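Local coordinates for protein YCAC GENE product (Escherichia coli, PDB 1YAC) that forms an octamer and is probably a hydrolase of the isochorismatase family, though its substrate specificity is unknown, at residues L56-S59 with A60-G63; S140-N144 with E145-H149; L183-L186 with F187-I191. All blocks are in the same frame, centred on the assembly; numbering follows the deposited sequence.

Contact 1 of 3, residues L56-S59 with A60-G63; sequences LTTS and AETG. Unlike the reference sequence in segment 60-63: Ala60 (reference Phe).
From Ser59 to Ala60 the chain steps out of a strand and into a loop, the two CA atoms lying 3.8 Å apart as successive residues. The 56-59 segment closes strand 54-59 of the parallel sheet in an isochorismatase-type, three-layer alpha-beta-alpha sandwich; 60-63 begins the loop leading to helix 70-75. Ala60, where the reference sequence has phenylalanine, adopts left-handed backbone angles (phi 39°) and so breaks the extended path. The bend brings Glu61 back so that its carboxylate meets the side chain of Thr58. Ser59 O and Glu61 N are 3.0 Å apart across this bend, but poorly aligned for a hydrogen bond; Ser59 O is taken instead by Asn65 ND2, while Ser59 N is bound by Gln21.

Thr58 carries the side-chain part of the link. Its OG1 donates to Glu61 OE1 over 2.6 Å, meeting the carboxylate from above, 42° out of its plane. The acid gets there with CG set between its own backbone N and carbonyl carbon (chi1 64°), which folds an otherwise extended chain back along the loop toward the strand. The methyl CG2 of Thr58 also lies beside Glu61 OE1, at 3.5 Å, so the carboxylate oxygen rests against two branches of one residue. Tyr81 OH, from neighbouring strand 81-84, supplies OE1 with a second hydrogen bond, and Trp176 of a second subunit packs on Ser59.

One water bridges the two residues: it accepts from Glu61 N at 3.0 Å and donates to Thr58 OG1 at 2.8 Å, leaving that hydroxyl a donor to Glu61 OE1 and an acceptor from the water.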
loop_
_atom_site.group_PDB
_atom_site.type_symbol
_atom_site.label_atom_id
_atom_site.label_comp_id
_atom_site.label_asym_id
_atom_site.label_seq_id
_atom_site.Cartn_x
_atom_site.Cartn_y
_atom_site.Cartn_z
ATOM N N LEU A 56 2.223 28.703 -21.595
ATOM C CA LEU A 56 3.245 28.231 -20.666
ATOM C C LEU A 56 3.523 29.328 -19.643
ATOM O O LEU A 56 3.522 30.517 -19.974
ATOM C CB LEU A 56 4.546 27.933 -21.412
ATOM C CG LEU A 56 4.500 27.008 -22.624
ATOM C CD1 LEU A 56 5.897 26.972 -23.240
ATOM C CD2 LEU A 56 4.031 25.612 -22.240
ATOM N N THR A 57 3.744 28.942 -18.393
ATOM C CA THR A 57 4.049 29.926 -17.365
ATOM C C THR A 57 4.947 29.282 -16.327
ATOM O O THR A 57 4.919 28.065 -16.152
ATOM C CB THR A 57 2.765 30.536 -16.721
ATOM O OG1 THR A 57 3.128 31.589 -15.809
ATOM C CG2 THR A 57 1.953 29.471 -15.983
ATOM N N THR A 58 5.807 30.084 -15.712
ATOM C CA THR A 58 6.733 29.586 -14.701
ATOM C C THR A 58 6.767 30.551 -13.536
ATOM O O THR A 58 6.406 31.724 -13.667
ATOM C CB THR A 58 8.160 29.438 -15.250
ATOM O OG1 THR A 58 8.632 30.720 -15.676
ATOM C CG2 THR A 58 8.202 28.453 -16.423
ATOM N N SER A 59 7.224 30.052 -12.398
ATOM C CA SER A 59 7.312 30.843 -11.184
ATOM C C SER A 59 8.764 30.933 -10.746
ATOM O O SER A 59 9.413 29.901 -10.532
ATOM C CB SER A 59 6.486 30.169 -10.081
ATOM O OG SER A 59 6.689 30.806 -8.838
ATOM N N ALA A 60 9.265 32.165 -10.666
ATOM C CA ALA A 60 10.640 32.452 -10.233
ATOM C C ALA A 60 11.652 31.439 -10.755
ATOM O O ALA A 60 12.469 30.901 -10.001
ATOM C CB ALA A 60 10.704 32.544 -8.703
ATOM N N GLU A 61 11.611 31.216 -12.063
ATOM C CA GLU A 61 12.495 30.260 -12.717
ATOM C C GLU A 61 13.985 30.524 -12.566
ATOM O O GLU A 61 14.789 29.641 -12.845
ATOM C CB GLU A 61 12.145 30.148 -14.193
ATOM C CG GLU A 61 12.348 31.425 -14.978
ATOM C CD GLU A 61 11.962 31.258 -16.429
ATOM O OE1 GLU A 61 10.999 30.513 -16.709
ATOM O OE2 GLU A 61 12.624 31.874 -17.291
ATOM N N THR A 62 14.358 31.740 -12.183
ATOM C CA THR A 62 15.771 32.060 -11.990
ATOM C C THR A 62 16.051 31.960 -10.501
ATOM O O THR A 62 16.334 32.944 -9.824
ATOM C CB THR A 62 16.113 33.464 -12.502
ATOM O OG1 THR A 62 15.155 34.406 -11.997
ATOM C CG2 THR A 62 16.089 33.476 -14.018
ATOM N N GLY A 63 15.864 30.760 -9.985
ATOM C CA GLY A 63 16.075 30.499 -8.581
ATOM C C GLY A 63 15.983 29.002 -8.410
ATOM O O GLY A 63 16.084 28.254 -9.392
HETATM O O HOH W 1 9.575 32.608 -13.772
#

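Contact 2 of 3, residues S140-N144 with E145-H149; sequences SGTFN and EITRH
Asn144 reaches over the first turn of helix 145-158 and accepts from Thr147 N through OD1, at 3.0 Å with an N-H...O angle of 160°. This is a side-chain N-cap: an amide oxygen satisfies an NH that has no helical carbonyl before it. The torsion chi1 of 54°, with CG tucked between backbone N and carbonyl carbon, swings the amide back across the helix start. Thr147 replies with its hydroxyl, OG1 donating to Asn144 O at 3.0 Å. The same carbonyl receives Arg148 N, also at 3.0 Å and closer to the direction of its C=O bond, so two donors grip the backbone oxygen, while Thr147 N holds the side chain.

Thr142 forms the next shell. Its OG1 lies 2.8 Å from Thr147 OG1 and is hydrogen-bonded to Glu116 OE1, and its methyl CG2 rests on Arg148 CB at 3.6 Å. Asp30 OD1 holds Thr142 N, while Asp30 OD2 makes a salt bridge with Arg148 NH1; one carboxylate thus positions both the loop and the helix. The ring of Phe143, with Thr147 OG1 at its edge, meets Phe166 of a second subunit edge to face. The whole turn joins the loop following strand 132-136 to helix 145-158, with helix 115-128 packed alongside through Thr115 and Glu116.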
loop_
_atom_site.group_PDB
_atom_site.type_symbol
_atom_site.label_atom_id
_atom_site.label_comp_id
_atom_site.label_asym_id
_atom_site.label_seq_id
_atom_site.Cartn_x
_atom_site.Cartn_y
_atom_site.Cartn_z
ATOM N N SER A 140 -0.490 16.625 -13.178
ATOM C CA SER A 140 -0.294 17.635 -12.136
ATOM C C SER A 140 0.310 16.868 -10.968
ATOM O O SER A 140 -0.087 15.735 -10.715
ATOM C CB SER A 140 -1.630 18.250 -11.724
ATOM O OG SER A 140 -2.228 18.920 -12.830
ATOM N N GLY A 141 1.291 17.453 -10.288
ATOM C CA GLY A 141 1.937 16.729 -9.204
ATOM C C GLY A 141 2.079 17.503 -7.918
ATOM O O GLY A 141 2.098 18.742 -7.918
ATOM N N THR A 142 2.193 16.784 -6.808
ATOM C CA THR A 142 2.317 17.436 -5.520
ATOM C C THR A 142 3.077 16.560 -4.533
ATOM O O THR A 142 3.598 15.495 -4.906
ATOM C CB THR A 142 0.917 17.843 -4.974
ATOM O OG1 THR A 142 1.055 18.508 -3.711
ATOM C CG2 THR A 142 0.008 16.616 -4.841
ATOM N N PHE A 143 3.146 17.016 -3.283
ATOM C CA PHE A 143 3.876 16.326 -2.224
ATOM C C PHE A 143 3.437 14.889 -1.920
ATOM O O PHE A 143 4.263 13.979 -1.900
ATOM C CB PHE A 143 3.816 17.144 -0.919
ATOM C CG PHE A 143 4.272 18.568 -1.072
ATOM C CD1 PHE A 143 5.631 18.895 -1.023
ATOM C CD2 PHE A 143 3.344 19.588 -1.299
ATOM C CE1 PHE A 143 6.060 20.214 -1.205
ATOM C CE2 PHE A 143 3.759 20.912 -1.486
ATOM C CZ PHE A 143 5.117 21.225 -1.440
ATOM N N ASN A 144 2.137 14.680 -1.734
ATOM C CA ASN A 144 1.637 13.369 -1.357
ATOM C C ASN A 144 0.143 13.269 -1.647
ATOM O O ASN A 144 -0.452 14.214 -2.161
ATOM C CB ASN A 144 1.929 13.114 0.140
ATOM C CG ASN A 144 1.398 14.225 1.042
ATOM O OD1 ASN A 144 0.193 14.436 1.120
ATOM N ND2 ASN A 144 2.307 14.953 1.714
ATOM N N GLU A 145 -0.452 12.117 -1.325
ATOM C CA GLU A 145 -1.869 11.880 -1.581
ATOM C C GLU A 145 -2.811 12.786 -0.814
ATOM O O GLU A 145 -3.899 13.106 -1.307
ATOM C CB GLU A 145 -2.229 10.397 -1.413
ATOM C CG GLU A 145 -1.629 9.541 -2.538
ATOM C CD GLU A 145 -1.992 8.057 -2.455
ATOM O OE1 GLU A 145 -2.924 7.694 -1.703
ATOM O OE2 GLU A 145 -1.341 7.245 -3.154
ATOM N N ILE A 146 -2.413 13.202 0.383
ATOM C CA ILE A 146 -3.251 14.114 1.159
ATOM C C ILE A 146 -3.305 15.502 0.502
ATOM O O ILE A 146 -4.384 16.062 0.336
ATOM C CB ILE A 146 -2.766 14.252 2.613
ATOM C CG1 ILE A 146 -2.987 12.931 3.356
ATOM C CG2 ILE A 146 -3.496 15.404 3.316
ATOM C CD1 ILE A 146 -2.514 12.939 4.808
ATOM N N THR A 147 -2.156 16.039 0.095
ATOM C CA THR A 147 -2.138 17.361 -0.533
ATOM C C THR A 147 -2.882 17.288 -1.859
ATOM O O THR A 147 -3.609 18.226 -2.231
ATOM C CB THR A 147 -0.696 17.928 -0.720
ATOM O OG1 THR A 147 0.092 17.048 -1.538
ATOM C CG2 THR A 147 -0.013 18.091 0.646
ATOM N N ARG A 148 -2.752 16.153 -2.543
ATOM C CA ARG A 148 -3.446 15.948 -3.808
ATOM C C ARG A 148 -4.967 15.850 -3.621
ATOM O O ARG A 148 -5.716 16.630 -4.204
ATOM C CB ARG A 148 -2.967 14.670 -4.498
ATOM C CG ARG A 148 -3.730 14.378 -5.798
ATOM C CD ARG A 148 -3.244 13.137 -6.505
ATOM N NE ARG A 148 -3.689 11.910 -5.864
ATOM C CZ ARG A 148 -2.967 10.793 -5.740
ATOM N NH1 ARG A 148 -1.723 10.702 -6.184
ATOM N NH2 ARG A 148 -3.543 9.717 -5.248
ATOM N N HIS A 149 -5.415 14.879 -2.825
ATOM C CA HIS A 149 -6.846 14.663 -2.618
ATOM C C HIS A 149 -7.579 15.858 -2.020
ATOM O O HIS A 149 -8.746 16.091 -2.342
ATOM C CB HIS A 149 -7.102 13.375 -1.827
ATOM C CG HIS A 149 -6.762 12.121 -2.584
ATOM N ND1 HIS A 149 -6.292 10.981 -1.965
ATOM C CD2 HIS A 149 -6.814 11.834 -3.909
ATOM C CE1 HIS A 149 -6.062 10.049 -2.876
ATOM N NE2 HIS A 149 -6.371 10.538 -4.064
#

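Contact 3 of 3, residues L183-L186 with F187-I191; sequences LATL and FSNHI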
loop_
_atom_site.group_PDB
_atom_site.type_symbol
_atom_site.label_atom_id
_atom_site.label_comp_id
_atom_site.label_asym_id
_atom_site.label_seq_id
_atom_site.Cartn_x
_atom_site.Cartn_y
_atom_site.Cartn_z
ATOM N N LEU A 183 -3.869 9.517 -33.721
ATOM C CA LEU A 183 -4.240 9.194 -32.347
ATOM C C LEU A 183 -3.488 7.947 -31.889
ATOM O O LEU A 183 -2.990 7.890 -30.765
ATOM C CB LEU A 183 -5.743 8.955 -32.231
ATOM C CG LEU A 183 -6.291 8.939 -30.803
ATOM C CD1 LEU A 183 -6.280 10.368 -30.240
ATOM C CD2 LEU A 183 -7.712 8.360 -30.803
ATOM N N ALA A 184 -3.390 6.963 -32.779
ATOM C CA ALA A 184 -2.694 5.719 -32.485
ATOM C C ALA A 184 -1.238 5.986 -32.113
ATOM O O ALA A 184 -0.690 5.332 -31.228
ATOM C CB ALA A 184 -2.763 4.780 -33.686
ATOM N N THR A 185 -0.610 6.933 -32.804
ATOM C CA THR A 185 0.777 7.288 -32.534
ATOM C C THR A 185 0.905 7.898 -31.144
ATOM O O THR A 185 1.803 7.527 -30.379
ATOM C CB THR A 185 1.331 8.261 -33.611
ATOM O OG1 THR A 185 1.368 7.584 -34.871
ATOM C CG2 THR A 185 2.750 8.710 -33.274
ATOM N N LEU A 186 -0.016 8.797 -30.805
ATOM C CA LEU A 186 -0.012 9.446 -29.494
ATOM C C LEU A 186 -0.136 8.376 -28.407
ATOM O O LEU A 186 0.608 8.384 -27.426
ATOM C CB LEU A 186 -1.180 10.435 -29.381
ATOM C CG LEU A 186 -1.396 11.106 -28.011
ATOM C CD1 LEU A 186 -0.336 12.178 -27.794
ATOM C CD2 LEU A 186 -2.795 11.729 -27.941
ATOM N N PHE A 187 -1.062 7.447 -28.599
ATOM C CA PHE A 187 -1.281 6.380 -27.628
ATOM C C PHE A 187 -0.079 5.440 -27.524
ATOM O O PHE A 187 0.380 5.103 -26.425
ATOM C CB PHE A 187 -2.548 5.599 -27.987
ATOM C CG PHE A 187 -3.831 6.381 -27.812
ATOM C CD1 PHE A 187 -3.836 7.638 -27.198
ATOM C CD2 PHE A 187 -5.040 5.850 -28.255
ATOM C CE1 PHE A 187 -5.024 8.352 -27.030
ATOM C CE2 PHE A 187 -6.234 6.555 -28.092
ATOM C CZ PHE A 187 -6.225 7.812 -27.477
ATOM N N SER A 188 0.442 5.026 -28.669
ATOM C CA SER A 188 1.591 4.129 -28.698
ATOM C C SER A 188 2.819 4.745 -28.001
ATOM O O SER A 188 3.548 4.056 -27.285
ATOM C CB SER A 188 1.925 3.764 -30.157
ATOM O OG SER A 188 3.038 2.886 -30.229
ATOM N N ASN A 189 3.010 6.048 -28.190
ATOM C CA ASN A 189 4.138 6.752 -27.581
ATOM C C ASN A 189 4.014 6.957 -26.082
ATOM O O ASN A 189 5.017 7.162 -25.405
ATOM C CB ASN A 189 4.327 8.132 -28.224
ATOM C CG ASN A 189 4.774 8.040 -29.673
ATOM O OD1 ASN A 189 5.492 7.114 -30.038
ATOM N ND2 ASN A 189 4.241 8.890 -30.516
ATOM N N HIS A 190 2.783 6.877 -25.565
ATOM C CA HIS A 190 2.546 7.123 -24.151
ATOM C C HIS A 190 1.847 6.051 -23.316
ATOM O O HIS A 190 1.587 6.259 -22.132
ATOM C CB HIS A 190 1.849 8.476 -23.990
ATOM C CG HIS A 190 2.670 9.614 -24.496
ATOM N ND1 HIS A 190 3.818 10.046 -23.866
ATOM C CD2 HIS A 190 2.537 10.390 -25.599
ATOM C CE1 HIS A 190 4.349 11.049 -24.548
ATOM N NE2 HIS A 190 3.587 11.269 -25.603
ATOM N N ILE A 191 1.578 4.904 -23.920
ATOM C CA ILE A 191 0.941 3.810 -23.198
ATOM C C ILE A 191 1.644 2.517 -23.627
ATOM O O ILE A 191 1.278 1.912 -24.643
ATOM C CB ILE A 191 -0.573 3.711 -23.537
ATOM C CG1 ILE A 191 -1.249 5.075 -23.371
ATOM C CG2 ILE A 191 -1.249 2.660 -22.647
ATOM C CD1 ILE A 191 -2.648 5.123 -23.956
#
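Leu183 lays its branched end over the ring of Phe187, one helical turn on. The CG atom stands 3.9 Å from the ring centroid and 27° off the ring normal, a CH-pi contact, with CG nearest to CZ at 3.5 Å and the methyl CD2 3.6 Å from CE2. The same face also takes Leu183 O, 3.4 Å from CG of Phe187 and displaced toward the rim, so backbone and side chain of one leucine cover one side of the ring. Leu186 adds its CD2 methyl, 4.1 Å from Phe187 CE1. The pairing of Leu183 with Phe187 is characteristic of residues four apart on an alpha helix, here helix 180-190, where Phe187 N donates to Leu183 O at 2.9 Å with an N-H...O angle of 165°. Ser188 N to Ala184 O and Asn189 N to Thr185 O repeat the pattern; His190 N to Leu186 O is weak.

The Phe187 ring also meets Phe166, with planes at about 45°, and touches Cys170 and Tyr194, so it packs against both helix 165-173 and helix 192-204. Were Phe187 an alanine, the Leu183 methyls would probably face a gap and Phe166 would lose one of the rings it meets. Leu186 carries its CG opposite the backbone N, which brings CD1 to within 4.0 Å of His190 CD2, both residues lying against helix 33-49. The imidazole edge there points CD2 at Leu186 O, 3.3 Å away, while NE2 is hydrogen-bonded to Asp45 of that helix.

How the contacts relate
Read from the N terminus, the contacts run in series, none nesting in or crossing another. Each joins residues a few positions apart, so none closes a long loop. Contact 1 fastens the end of strand 54-59 to its exit loop, contact 2 starts helix 145-158 after the loop that follows strand 132-136, and contact 3 lies along helix 180-190, packed among helices 33-49, 165-173 and 192-204. Within one chain they do not touch, and contacts 1 and 3, 30 Å between centres, lie on opposite sides of its centre. Phe143 of contact 2 packs on Ile191 of a second subunit. Contacts 1 and 2 reach a second subunit and contacts 2 and 3 a third, placing all three at subunit interfaces.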